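Local coordinates for protein fusarinine C esterase sidJ (Aspergillus fumigatus, PDB 6GUP) that hydrolyses the ester bonds of the fungal siderophore fusarinine C, yielding fusarinine and iron, while leaving triacetylfusarinine C uncut, at residues S53-L58 / L69-L74; H60-T65 / K344-L349; T65-F70 / K116-G121; I321-S326 / R338-N343. All blocks are in the same frame, centred on the assembly; numbering follows the deposited sequence.

Interaction 1 (S53-L58 / L69-L74)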
loop_
_atom_site.group_PDB
_atom_site.type_symbol
_atom_site.label_atom_id
_atom_site.label_comp_id
_atom_site.label_asym_id
_atom_site.label_seq_id
_atom_site.Cartn_x
_atom_site.Cartn_y
_atom_site.Cartn_z
ATOM N N SER A 53 -0.280 -16.310 0.959
ATOM C CA SER A 53 -0.889 -17.498 0.344
ATOM C C SER A 53 0.127 -18.457 -0.321
ATOM O O SER A 53 0.984 -19.017 0.368
ATOM C CB SER A 53 -2.019 -17.075 -0.616
ATOM O OG SER A 53 -1.525 -16.394 -1.757
ATOM N N TYR A 54 0.047 -18.609 -1.645
ATOM C CA TYR A 54 0.872 -19.557 -2.415
ATOM C C TYR A 54 1.939 -18.835 -3.240
ATOM O O TYR A 54 2.608 -19.452 -4.074
ATOM C CB TYR A 54 -0.016 -20.406 -3.346
ATOM C CG TYR A 54 -0.993 -19.592 -4.175
ATOM C CD1 TYR A 54 -0.589 -18.941 -5.344
ATOM C CD2 TYR A 54 -2.320 -19.447 -3.768
ATOM C CE1 TYR A 54 -1.482 -18.183 -6.088
ATOM C CE2 TYR A 54 -3.218 -18.692 -4.503
ATOM C CZ TYR A 54 -2.797 -18.063 -5.661
ATOM O OH TYR A 54 -3.693 -17.318 -6.386
ATOM N N LEU A 55 2.114 -17.537 -2.990
ATOM C CA LEU A 55 2.901 -16.675 -3.873
ATOM C C LEU A 55 4.394 -16.999 -3.819
ATOM O O LEU A 55 5.080 -16.941 -4.842
ATOM C CB LEU A 55 2.652 -15.194 -3.535
ATOM C CG LEU A 55 2.520 -14.157 -4.654
ATOM C CD1 LEU A 55 1.795 -14.693 -5.882
ATOM C CD2 LEU A 55 1.787 -12.940 -4.105
ATOM N N ALA A 56 4.884 -17.341 -2.627
ATOM C CA ALA A 56 6.273 -17.767 -2.444
ATOM C C ALA A 56 6.574 -19.064 -3.196
ATOM O O ALA A 56 7.604 -19.170 -3.862
ATOM C CB ALA A 56 6.584 -17.940 -0.964
ATOM N N ASP A 57 5.668 -20.037 -3.084
ATOM C CA ASP A 57 5.793 -21.317 -3.796
ATOM C C ASP A 57 5.721 -21.145 -5.314
ATOM O O ASP A 57 6.424 -21.842 -6.048
ATOM C CB ASP A 57 4.711 -22.310 -3.335
ATOM C CG ASP A 57 4.885 -22.754 -1.881
ATOM O OD1 ASP A 57 5.928 -22.451 -1.261
ATOM O OD2 ASP A 57 3.965 -23.414 -1.355
ATOM N N LEU A 58 4.872 -20.224 -5.774
ATOM C CA LEU A 58 4.764 -19.900 -7.201
ATOM C C LEU A 58 6.055 -19.274 -7.732
ATOM O O LEU A 58 6.551 -19.677 -8.782
ATOM C CB LEU A 58 3.572 -18.965 -7.458
ATOM C CG LEU A 58 3.297 -18.503 -8.897
ATOM C CD1 LEU A 58 3.161 -19.675 -9.862
ATOM C CD2 LEU A 58 2.046 -17.641 -8.935
ATOM N N LEU A 69 7.465 -13.343 -12.076
ATOM C CA LEU A 69 6.235 -12.988 -11.371
ATOM C C LEU A 69 6.283 -11.529 -10.925
ATOM O O LEU A 69 7.287 -11.086 -10.370
ATOM C CB LEU A 69 6.061 -13.899 -10.150
ATOM C CG LEU A 69 4.861 -13.683 -9.222
ATOM C CD1 LEU A 69 3.548 -13.936 -9.944
ATOM C CD2 LEU A 69 4.982 -14.589 -8.009
ATOM N N PHE A 70 5.194 -10.798 -11.172
ATOM C CA PHE A 70 5.006 -9.435 -10.668
ATOM C C PHE A 70 3.791 -9.371 -9.751
ATOM O O PHE A 70 2.791 -10.048 -9.990
ATOM C CB PHE A 70 4.764 -8.453 -11.814
ATOM C CG PHE A 70 5.970 -8.181 -12.662
ATOM C CD1 PHE A 70 6.350 -9.076 -13.654
ATOM C CD2 PHE A 70 6.707 -7.013 -12.497
ATOM C CE1 PHE A 70 7.454 -8.823 -14.453
ATOM C CE2 PHE A 70 7.811 -6.751 -13.295
ATOM C CZ PHE A 70 8.188 -7.659 -14.272
ATOM N N THR A 71 3.894 -8.550 -8.710
ATOM C CA THR A 71 2.746 -8.110 -7.913
ATOM C C THR A 71 2.767 -6.586 -7.923
ATOM O O THR A 71 3.794 -5.997 -8.262
ATOM C CB THR A 71 2.821 -8.625 -6.466
ATOM O OG1 THR A 71 4.052 -8.205 -5.863
ATOM C CG2 THR A 71 2.738 -10.143 -6.433
ATOM N N LEU A 72 1.653 -5.945 -7.568
ATOM C CA LEU A 72 1.571 -4.479 -7.648
ATOM C C LEU A 72 0.666 -3.824 -6.615
ATOM O O LEU A 72 -0.183 -4.474 -6.002
ATOM C CB LEU A 72 1.142 -4.035 -9.057
ATOM C CG LEU A 72 -0.352 -3.970 -9.410
ATOM C CD1 LEU A 72 -0.533 -3.427 -10.818
ATOM C CD2 LEU A 72 -1.022 -5.327 -9.263
ATOM N N THR A 73 0.874 -2.517 -6.453
ATOM C CA THR A 73 -0.008 -1.654 -5.682
ATOM C C THR A 73 -0.917 -0.885 -6.629
ATOM O O THR A 73 -0.516 -0.524 -7.740
ATOM C CB THR A 73 0.776 -0.635 -4.832
ATOM O OG1 THR A 73 1.595 0.186 -5.678
ATOM C CG2 THR A 73 1.648 -1.346 -3.810
ATOM N N LEU A 74 -2.143 -0.652 -6.173
ATOM C CA LEU A 74 -3.113 0.198 -6.848
ATOM C C LEU A 74 -3.461 1.318 -5.870
ATOM O O LEU A 74 -2.968 1.328 -4.740
ATOM C CB LEU A 74 -4.362 -0.619 -7.202
ATOM C CG LEU A 74 -4.144 -1.929 -7.973
ATOM C CD1 LEU A 74 -5.400 -2.789 -7.954
ATOM C CD2 LEU A 74 -3.703 -1.657 -9.404
#
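Leu55 and Leu58 of helix 55-61 press on Leu69 and Thr71 of strand 67-72, the helix and second strand of a beta-alpha-beta unit that strand 37-42 begins in this alpha/beta-hydrolase fold. All four side chains are buried, and no hydrogen bond passes between the segments, so the contact illustrates how methyl groups of leucine and threonine can seat a helix on a sheet. Its tight part lies at Leu55, whose two methyls serve different partners. CD1 of Leu55 lies 3.8 Å from CD2 of Leu69, whereas Leu55 CD2 meets Thr71 CG2 tip to tip, also at 3.8 Å. This two-way reach goes with a chi1 of -140°, well off a staggered rotamer. Packing is slacker one helical turn on: Leu58 and Leu69 cross nearly at right angles, with Leu58 CD2 4.1 Å from Leu69 CD1. The far side of the helix is partly open to solvent. There Ala56 turns its CB away from the strand, and Asp57 uses OD2 in a salt bridge to Arg338 of helix 335-353. Back in the packed part, CD2 of Leu69 also rests 3.9 Å from the carbonyl O of Leu55.

Interaction 2 (H60-T65 / K344-L349)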
loop_
_atom_site.group_PDB
_atom_site.type_symbol
_atom_site.label_atom_id
_atom_site.label_comp_id
_atom_site.label_asym_id
_atom_site.label_seq_id
_atom_site.Cartn_x
_atom_site.Cartn_y
_atom_site.Cartn_z
ATOM N N HIS A 60 9.054 -19.579 -6.408
ATOM C CA HIS A 60 10.038 -20.670 -6.364
ATOM C C HIS A 60 9.919 -21.609 -7.573
ATOM O O HIS A 60 10.933 -22.032 -8.131
ATOM C CB HIS A 60 9.896 -21.465 -5.057
ATOM C CG HIS A 60 10.891 -22.576 -4.907
ATOM N ND1 HIS A 60 12.251 -22.376 -4.997
ATOM C CD2 HIS A 60 10.721 -23.897 -4.662
ATOM C CE1 HIS A 60 12.876 -23.526 -4.823
ATOM N NE2 HIS A 60 11.971 -24.465 -4.617
ATOM N N ALA A 61 8.684 -21.922 -7.965
ATOM C CA ALA A 61 8.418 -22.790 -9.121
ATOM C C ALA A 61 8.736 -22.133 -10.471
ATOM O O ALA A 61 9.109 -22.827 -11.420
ATOM C CB ALA A 61 6.972 -23.267 -9.102
ATOM N N LEU A 62 8.582 -20.809 -10.557
ATOM C CA LEU A 62 8.886 -20.057 -11.787
ATOM C C LEU A 62 10.377 -19.703 -11.980
ATOM O O LEU A 62 10.731 -19.111 -13.002
ATOM C CB LEU A 62 8.039 -18.775 -11.855
ATOM C CG LEU A 62 6.514 -18.926 -11.920
ATOM C CD1 LEU A 62 5.847 -17.566 -11.772
ATOM C CD2 LEU A 62 6.059 -19.604 -13.203
ATOM N N GLN A 63 11.238 -20.050 -11.016
ATOM C CA GLN A 63 12.696 -19.826 -11.131
ATOM C C GLN A 63 13.353 -20.434 -12.390
ATOM O O GLN A 63 14.048 -19.717 -13.113
ATOM C CB GLN A 63 13.440 -20.303 -9.869
ATOM C CG GLN A 63 13.398 -19.321 -8.706
ATOM C CD GLN A 63 14.052 -19.859 -7.443
ATOM O OE1 GLN A 63 14.825 -20.819 -7.482
ATOM N NE2 GLN A 63 13.745 -19.235 -6.312
ATOM N N PRO A 64 13.138 -21.744 -12.656
ATOM C CA PRO A 64 13.688 -22.346 -13.886
ATOM C C PRO A 64 13.052 -21.899 -15.217
ATOM O O PRO A 64 13.646 -22.125 -16.273
ATOM C CB PRO A 64 13.452 -23.852 -13.676
ATOM C CG PRO A 64 12.340 -23.932 -12.692
ATOM C CD PRO A 64 12.562 -22.774 -11.770
ATOM N N THR A 65 11.875 -21.273 -15.169
ATOM C CA THR A 65 11.089 -20.965 -16.369
ATOM C C THR A 65 11.512 -19.640 -17.017
ATOM O O THR A 65 12.387 -18.938 -16.504
ATOM C CB THR A 65 9.576 -20.916 -16.040
ATOM O OG1 THR A 65 9.296 -19.795 -15.191
ATOM C CG2 THR A 65 9.120 -22.202 -15.347
ATOM N N LYS A 344 -0.805 -26.362 -11.743
ATOM C CA LYS A 344 -1.801 -25.976 -12.752
ATOM C C LYS A 344 -1.441 -24.652 -13.432
ATOM O O LYS A 344 -1.674 -24.493 -14.632
ATOM C CB LYS A 344 -3.212 -25.867 -12.154
ATOM C CG LYS A 344 -3.830 -27.148 -11.596
ATOM C CD LYS A 344 -3.722 -28.361 -12.515
ATOM C CE LYS A 344 -2.552 -29.262 -12.138
ATOM N NZ LYS A 344 -2.453 -30.459 -13.015
ATOM N N VAL A 345 -0.887 -23.710 -12.666
ATOM C CA VAL A 345 -0.437 -22.425 -13.219
ATOM C C VAL A 345 0.736 -22.631 -14.181
ATOM O O VAL A 345 0.728 -22.089 -15.284
ATOM C CB VAL A 345 -0.066 -21.410 -12.107
ATOM C CG1 VAL A 345 0.610 -20.169 -12.687
ATOM C CG2 VAL A 345 -1.310 -21.007 -11.328
ATOM N N LEU A 346 1.736 -23.408 -13.762
ATOM C CA LEU A 346 2.888 -23.727 -14.626
ATOM C C LEU A 346 2.486 -24.465 -15.909
ATOM O O LEU A 346 3.049 -24.204 -16.973
ATOM C CB LEU A 346 3.962 -24.526 -13.868
ATOM C CG LEU A 346 5.050 -23.688 -13.186
ATOM C CD1 LEU A 346 4.495 -22.834 -12.056
ATOM C CD2 LEU A 346 6.162 -24.590 -12.670
ATOM N N GLY A 347 1.515 -25.373 -15.798
ATOM C CA GLY A 347 0.961 -26.081 -16.958
ATOM C C GLY A 347 0.229 -25.166 -17.926
ATOM O O GLY A 347 0.353 -25.316 -19.143
ATOM N N TYR A 348 -0.540 -24.224 -17.377
ATOM C CA TYR A 348 -1.198 -23.176 -18.164
ATOM C C TYR A 348 -0.174 -22.305 -18.900
ATOM O O TYR A 348 -0.316 -22.044 -20.097
ATOM C CB TYR A 348 -2.077 -22.305 -17.250
ATOM C CG TYR A 348 -2.739 -21.131 -17.934
ATOM C CD1 TYR A 348 -2.095 -19.894 -18.027
ATOM C CD2 TYR A 348 -4.011 -21.252 -18.483
ATOM C CE1 TYR A 348 -2.699 -18.817 -18.656
ATOM C CE2 TYR A 348 -4.627 -20.180 -19.113
ATOM C CZ TYR A 348 -3.965 -18.966 -19.195
ATOM O OH TYR A 348 -4.565 -17.903 -19.815
ATOM N N LEU A 349 0.847 -21.857 -18.171
ATOM C CA LEU A 349 1.916 -21.024 -18.739
ATOM C C LEU A 349 2.790 -21.769 -19.760
ATOM O O LEU A 349 3.247 -21.165 -20.733
ATOM C CB LEU A 349 2.793 -20.437 -17.623
ATOM C CG LEU A 349 2.145 -19.436 -16.654
ATOM C CD1 LEU A 349 3.121 -19.089 -15.541
ATOM C CD2 LEU A 349 1.675 -18.169 -17.356
#
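Leu62 and Leu346 bring their CA atoms to 7.6 Å, the closest backbone approach between the 60-65 segment, where helix 55-61 gives way to a loop, and the 344-349 turns of helix 335-353. Leu346 carries much of the contact with its fork. CD1 of Leu346 lies 3.9 Å from Ala61 CB, and CD2 sits equally near that methyl while also resting 3.7 Å from Ala61 O. The same CD1 meets Leu62 CD2 at 3.8 Å, the two leucines slanting past each other. Leu62 CD2 is shared: Leu349 CD1, one turn along the helix, touches it too at 3.8 Å, here with the side chains nearly perpendicular. In Leu62, chi1 -62° sets CG anti to the carbonyl carbon; CD1 continues the extended line, and CD2, the branch that turns off it, does the touching. Deeper in, Leu62 packs on Leu69, and Leu349 on Trp67 and Val118, so both helices cover the same face of the central alpha/beta-hydrolase sheet. Beside this, Thr65 OG1 donates to Leu62 O at 2.7 Å, tilted 31° from the carbonyl plane, and Thr65 N reaches that oxygen from the same face. With Leu62 O held by Thr65, and Lys35 NZ bonded to the carbonyls of Gln63 and Thr65, the interface depends on the fit of methyl groups and has no directional bond to fix it.

Interaction 3 (T65-F70 / K116-G121)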
loop_
_atom_site.group_PDB
_atom_site.type_symbol
_atom_site.label_atom_id
_atom_site.label_comp_id
_atom_site.label_asym_id
_atom_site.label_seq_id
_atom_site.Cartn_x
_atom_site.Cartn_y
_atom_site.Cartn_z
ATOM N N THR A 65 11.875 -21.273 -15.169
ATOM C CA THR A 65 11.089 -20.965 -16.369
ATOM C C THR A 65 11.512 -19.640 -17.017
ATOM O O THR A 65 12.387 -18.938 -16.504
ATOM C CB THR A 65 9.576 -20.916 -16.040
ATOM O OG1 THR A 65 9.296 -19.795 -15.191
ATOM C CG2 THR A 65 9.120 -22.202 -15.347
ATOM N N GLU A 66 10.878 -19.317 -18.146
ATOM C CA GLU A 66 11.039 -18.020 -18.823
ATOM C C GLU A 66 9.995 -16.965 -18.385
ATOM O O GLU A 66 9.854 -15.925 -19.035
ATOM C CB GLU A 66 11.002 -18.219 -20.348
ATOM C CG GLU A 66 12.276 -18.831 -20.917
ATOM C CD GLU A 66 12.346 -18.740 -22.431
ATOM O OE1 GLU A 66 11.360 -19.116 -23.099
ATOM O OE2 GLU A 66 13.392 -18.297 -22.952
ATOM N N TRP A 67 9.283 -17.230 -17.285
ATOM C CA TRP A 67 8.313 -16.296 -16.707
ATOM C C TRP A 67 8.855 -15.694 -15.416
ATOM O O TRP A 67 9.422 -16.414 -14.589
ATOM C CB TRP A 67 7.008 -17.023 -16.384
ATOM C CG TRP A 67 6.319 -17.584 -17.577
ATOM C CD1 TRP A 67 6.567 -18.782 -18.181
ATOM C CD2 TRP A 67 5.258 -16.972 -18.316
ATOM N NE1 TRP A 67 5.728 -18.954 -19.254
ATOM C CE2 TRP A 67 4.914 -17.857 -19.362
ATOM C CE3 TRP A 67 4.564 -15.759 -18.198
ATOM C CZ2 TRP A 67 3.902 -17.569 -20.285
ATOM C CZ3 TRP A 67 3.557 -15.471 -19.120
ATOM C CH2 TRP A 67 3.239 -16.375 -20.150
ATOM N N SER A 68 8.685 -14.381 -15.249
ATOM C CA SER A 68 8.936 -13.715 -13.967
ATOM C C SER A 68 7.610 -13.215 -13.392
ATOM O O SER A 68 6.747 -12.728 -14.128
ATOM C CB SER A 68 9.936 -12.565 -14.121
ATOM O OG SER A 68 9.362 -11.451 -14.777
ATOM N N LEU A 69 7.465 -13.343 -12.076
ATOM C CA LEU A 69 6.235 -12.988 -11.371
ATOM C C LEU A 69 6.283 -11.529 -10.925
ATOM O O LEU A 69 7.287 -11.086 -10.370
ATOM C CB LEU A 69 6.061 -13.899 -10.150
ATOM C CG LEU A 69 4.861 -13.683 -9.222
ATOM C CD1 LEU A 69 3.548 -13.936 -9.944
ATOM C CD2 LEU A 69 4.982 -14.589 -8.009
ATOM N N PHE A 70 5.194 -10.798 -11.172
ATOM C CA PHE A 70 5.006 -9.435 -10.668
ATOM C C PHE A 70 3.791 -9.371 -9.751
ATOM O O PHE A 70 2.791 -10.048 -9.990
ATOM C CB PHE A 70 4.764 -8.453 -11.814
ATOM C CG PHE A 70 5.970 -8.181 -12.662
ATOM C CD1 PHE A 70 6.350 -9.076 -13.654
ATOM C CD2 PHE A 70 6.707 -7.013 -12.497
ATOM C CE1 PHE A 70 7.454 -8.823 -14.453
ATOM C CE2 PHE A 70 7.811 -6.751 -13.295
ATOM C CZ PHE A 70 8.188 -7.659 -14.272
ATOM N N LYS A 116 5.168 -12.437 -23.619
ATOM C CA LYS A 116 3.777 -12.775 -23.347
ATOM C C LYS A 116 3.404 -12.272 -21.965
ATOM O O LYS A 116 4.236 -12.278 -21.052
ATOM C CB LYS A 116 3.559 -14.285 -23.437
ATOM C CG LYS A 116 3.712 -14.822 -24.849
ATOM C CD LYS A 116 3.057 -16.181 -25.021
ATOM C CE LYS A 116 3.194 -16.675 -26.453
ATOM N NZ LYS A 116 2.279 -15.976 -27.399
ATOM N N ILE A 117 2.156 -11.829 -21.825
ATOM C CA ILE A 117 1.658 -11.286 -20.567
ATOM C C ILE A 117 0.394 -12.023 -20.137
ATOM O O ILE A 117 -0.539 -12.177 -20.924
ATOM C CB ILE A 117 1.298 -9.783 -20.650
ATOM C CG1 ILE A 117 2.275 -8.976 -21.535
ATOM C CG2 ILE A 117 1.205 -9.217 -19.240
ATOM C CD1 ILE A 117 3.495 -8.414 -20.831
ATOM N N VAL A 118 0.372 -12.440 -18.874
ATOM C CA VAL A 118 -0.776 -13.106 -18.270
ATOM C C VAL A 118 -1.166 -12.324 -17.020
ATOM O O VAL A 118 -0.302 -11.971 -16.214
ATOM C CB VAL A 118 -0.437 -14.564 -17.896
ATOM C CG1 VAL A 118 -1.602 -15.237 -17.173
ATOM C CG2 VAL A 118 -0.061 -15.354 -19.143
ATOM N N LEU A 119 -2.461 -12.053 -16.871
ATOM C CA LEU A 119 -2.990 -11.376 -15.690
ATOM C C LEU A 119 -3.679 -12.400 -14.795
ATOM O O LEU A 119 -4.639 -13.045 -15.213
ATOM C CB LEU A 119 -3.977 -10.283 -16.103
ATOM C CG LEU A 119 -4.443 -9.322 -15.004
ATOM C CD1 LEU A 119 -3.306 -8.426 -14.532
ATOM C CD2 LEU A 119 -5.608 -8.481 -15.497
ATOM N N MET A 120 -3.176 -12.551 -13.571
ATOM C CA MET A 120 -3.753 -13.470 -12.592
ATOM C C MET A 120 -4.413 -12.686 -11.463
ATOM O O MET A 120 -3.811 -11.766 -10.909
ATOM C CB MET A 120 -2.675 -14.393 -12.030
ATOM C CG MET A 120 -3.203 -15.448 -11.072
ATOM S SD MET A 120 -2.040 -16.797 -10.815
ATOM C CE MET A 120 -2.994 -17.841 -9.720
ATOM N N GLY A 121 -5.648 -13.062 -11.135
ATOM C CA GLY A 121 -6.396 -12.471 -10.026
ATOM C C GLY A 121 -6.540 -13.465 -8.889
ATOM O O GLY A 121 -6.821 -14.645 -9.119
#
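Trp67 reaches Val118 and Lys116 across an intervening strand: in the alpha/beta-hydrolase sheet, strand 37-42 runs between strands 67-72 and 117-122, so these segments share no backbone bonds and meet through the Trp67 side chain, which reaches over one face. Apolar packing dominates. The far rim of the indole's six-membered ring touches Val118, with Trp67 CH2 and CZ3 each 3.6 Å from CG2 of Val118, and the two side chains cross at about a right angle. Trp67 CH2 also comes to 3.9 Å from Lys116 CB; beyond that carbon the lysine chain leads away. The indole swings to the side of its backbone N (chi1 -63°) and leans over the neighbouring strand, where its ring meets that of His37 with planes about 35° apart. Leu352 and Val353 of helix 335-353 pack on the same indole, and Leu352 also packs on Val118. No hydrogen bond joins the two segments. A weak bond of 3.3 Å runs from Trp67 N to Thr65 OG1 within one segment, and Lys116 N is bonded to His37 ND1 of the strand between. Strand 117-122 leads on through Gly121 into what is probably the nucleophile elbow, with Ser123 as the likely nucleophile. At the opposite end of this segment, Lys116 O lies 3.8 Å from Trp67 CZ3, oblique to the ring, in a plain van der Waals contact.

Interaction 4 (I321-S326 / R338-N343)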
loop_
_atom_site.group_PDB
_atom_site.type_symbol
_atom_site.label_atom_id
_atom_site.label_comp_id
_atom_site.label_asym_id
_atom_site.label_seq_id
_atom_site.Cartn_x
_atom_site.Cartn_y
_atom_site.Cartn_z
ATOM N N ILE A 321 -12.130 -27.241 -10.052
ATOM C CA ILE A 321 -12.281 -27.090 -8.613
ATOM C C ILE A 321 -11.152 -27.876 -7.950
ATOM O O ILE A 321 -11.155 -29.107 -7.981
ATOM C CB ILE A 321 -13.674 -27.598 -8.167
ATOM C CG1 ILE A 321 -14.778 -26.786 -8.862
ATOM C CG2 ILE A 321 -13.837 -27.500 -6.655
ATOM C CD1 ILE A 321 -16.173 -27.347 -8.704
ATOM N N ILE A 322 -10.199 -27.157 -7.350
ATOM C CA ILE A 322 -9.008 -27.770 -6.743
ATOM C C ILE A 322 -9.461 -28.595 -5.528
ATOM O O ILE A 322 -10.067 -28.032 -4.614
ATOM C CB ILE A 322 -7.957 -26.725 -6.272
ATOM C CG1 ILE A 322 -7.530 -25.759 -7.399
ATOM C CG2 ILE A 322 -6.725 -27.423 -5.697
ATOM C CD1 ILE A 322 -6.794 -26.380 -8.567
ATOM N N PRO A 323 -9.184 -29.922 -5.515
ATOM C CA PRO A 323 -9.620 -30.752 -4.377
ATOM C C PRO A 323 -9.014 -30.331 -3.034
ATOM O O PRO A 323 -7.809 -30.081 -2.957
ATOM C CB PRO A 323 -9.140 -32.163 -4.752
ATOM C CG PRO A 323 -8.938 -32.138 -6.220
ATOM C CD PRO A 323 -8.550 -30.735 -6.571
ATOM N N ASN A 324 -9.864 -30.227 -2.010
ATOM C CA ASN A 324 -9.460 -29.912 -0.626
ATOM C C ASN A 324 -8.843 -28.519 -0.398
ATOM O O ASN A 324 -8.376 -28.237 0.708
ATOM C CB ASN A 324 -8.510 -30.993 -0.072
ATOM C CG ASN A 324 -9.038 -32.403 -0.269
ATOM O OD1 ASN A 324 -8.328 -33.279 -0.763
ATOM N ND2 ASN A 324 -10.290 -32.629 0.115
ATOM N N ALA A 325 -8.865 -27.647 -1.409
ATOM C CA ALA A 325 -8.246 -26.327 -1.295
ATOM C C ALA A 325 -9.163 -25.389 -0.526
ATOM O O ALA A 325 -10.375 -25.410 -0.727
ATOM C CB ALA A 325 -7.945 -25.747 -2.669
ATOM N N SER A 326 -8.581 -24.572 0.346
ATOM C CA SER A 326 -9.311 -23.515 1.043
ATOM C C SER A 326 -9.259 -22.274 0.156
ATOM O O SER A 326 -8.646 -22.302 -0.915
ATOM C CB SER A 326 -8.694 -23.241 2.418
ATOM O OG SER A 326 -7.404 -22.669 2.306
ATOM N N ARG A 338 -1.849 -26.347 -2.470
ATOM C CA ARG A 338 -0.948 -25.294 -2.966
ATOM C C ARG A 338 -0.054 -25.807 -4.083
ATOM O O ARG A 338 0.045 -25.180 -5.136
ATOM C CB ARG A 338 -0.056 -24.725 -1.857
ATOM C CG ARG A 338 -0.651 -23.552 -1.099
ATOM C CD ARG A 338 0.447 -22.670 -0.522
ATOM N NE ARG A 338 1.377 -23.424 0.318
ATOM C CZ ARG A 338 1.120 -23.864 1.553
ATOM N NH1 ARG A 338 2.057 -24.542 2.213
ATOM N NH2 ARG A 338 -0.057 -23.643 2.140
ATOM N N ASN A 339 0.595 -26.945 -3.841
ATOM C CA ASN A 339 1.479 -27.561 -4.837
ATOM C C ASN A 339 0.730 -27.894 -6.124
ATOM O O ASN A 339 1.256 -27.695 -7.221
ATOM C CB ASN A 339 2.130 -28.832 -4.287
ATOM C CG ASN A 339 3.266 -29.327 -5.162
ATOM O OD1 ASN A 339 4.270 -28.635 -5.341
ATOM N ND2 ASN A 339 3.115 -30.526 -5.715
ATOM N N PHE A 340 -0.493 -28.401 -5.979
ATOM C CA PHE A 340 -1.349 -28.698 -7.124
ATOM C C PHE A 340 -1.720 -27.429 -7.885
ATOM O O PHE A 340 -1.590 -27.381 -9.108
ATOM C CB PHE A 340 -2.617 -29.426 -6.680
ATOM C CG PHE A 340 -3.445 -29.935 -7.820
ATOM C CD1 PHE A 340 -3.070 -31.084 -8.508
ATOM C CD2 PHE A 340 -4.590 -29.259 -8.221
ATOM C CE1 PHE A 340 -3.828 -31.555 -9.569
ATOM C CE2 PHE A 340 -5.353 -29.723 -9.280
ATOM C CZ PHE A 340 -4.971 -30.873 -9.956
ATOM N N LEU A 341 -2.167 -26.409 -7.152
ATOM C CA LEU A 341 -2.519 -25.108 -7.736
ATOM C C LEU A 341 -1.357 -24.519 -8.526
ATOM O O LEU A 341 -1.540 -24.072 -9.659
ATOM C CB LEU A 341 -2.951 -24.121 -6.645
ATOM C CG LEU A 341 -3.504 -22.764 -7.113
ATOM C CD1 LEU A 341 -4.552 -22.259 -6.134
ATOM C CD2 LEU A 341 -2.420 -21.706 -7.308
ATOM N N VAL A 342 -0.170 -24.523 -7.921
ATOM C CA VAL A 342 1.037 -23.997 -8.563
ATOM C C VAL A 342 1.359 -24.783 -9.839
ATOM O O VAL A 342 1.710 -24.187 -10.859
ATOM C CB VAL A 342 2.252 -23.997 -7.598
ATOM C CG1 VAL A 342 3.546 -23.652 -8.328
ATOM C CG2 VAL A 342 2.032 -23.004 -6.463
ATOM N N ASN A 343 1.230 -26.108 -9.776
ATOM C CA ASN A 343 1.439 -26.965 -10.953
ATOM C C ASN A 343 0.446 -26.684 -12.085
ATOM O O ASN A 343 0.819 -26.756 -13.256
ATOM C CB ASN A 343 1.410 -28.456 -10.574
ATOM C CG ASN A 343 2.717 -28.932 -9.957
ATOM O OD1 ASN A 343 3.801 -28.645 -10.466
ATOM N ND2 ASN A 343 2.617 -29.679 -8.862
#
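Ile322 meets Phe340 through both of its branches, and its course from CB outward describes most of the contact. The CB is directed at helix 335-353, and there the side chain divides. CG2, the short branch, comes 3.8 Å from Phe340 CD2. CG1 points back beside the backbone N (chi1 -55°), and a second bend brings the terminal methyl to the same ring: Ile322 CD1 lies 3.6 Å from Phe340 CD2 and 3.7 Å from Phe340 CE2. The methyl approaches the ring's edge, near its plane, so this is not a CH-pi contact over a face. In Phe340, chi1 -172° sends the ring out with CG anti to the backbone N, and chi2 77° sets its rotation, with the CD2-CE2 edge toward Ile322.

Ile322 belongs to strand 320-322, an outermost strand of the alpha/beta-hydrolase sheet, bonded through its backbone to the adjoining strand at Phe282 and to Gly284. The chain then makes a type II beta turn from Ile322 to Ala325 and runs on to His327, probably the histidine of a Ser-His-Asp triad, before entering the helix. Within the turn, Pro323 CD lies 4.3 Å from Phe340 CE2, a looser and oblique approach at the more exposed margin. Gln334 bonds to the turn and the residue after it, NE2 to Asn324 O and OE1 to Ser326 N. A weak hydrogen bond of 3.4 Å from Ala325 N to Ile322 O spans the turn.

In the fold
From the N terminus, interaction 1 closes first, a short loop within one beta-alpha-beta unit. Interaction 2 opens on the end of the same helix, before strand 67-72 is reached, so the two cross; it closes only at helix 335-353. Inside that long loop nest interaction 3, which begins on the strand where interaction 1 ends, and interaction 4, a short connection from the last strand to the last helix. Leu69 and Phe70 are common to interactions 1 and 3, Thr65 to interactions 2 and 3. Helix 335-353 thus ties the early strands to the far edge of the sheet, and the salt bridge of Asp57 with Arg338 joins interactions 1 and 4.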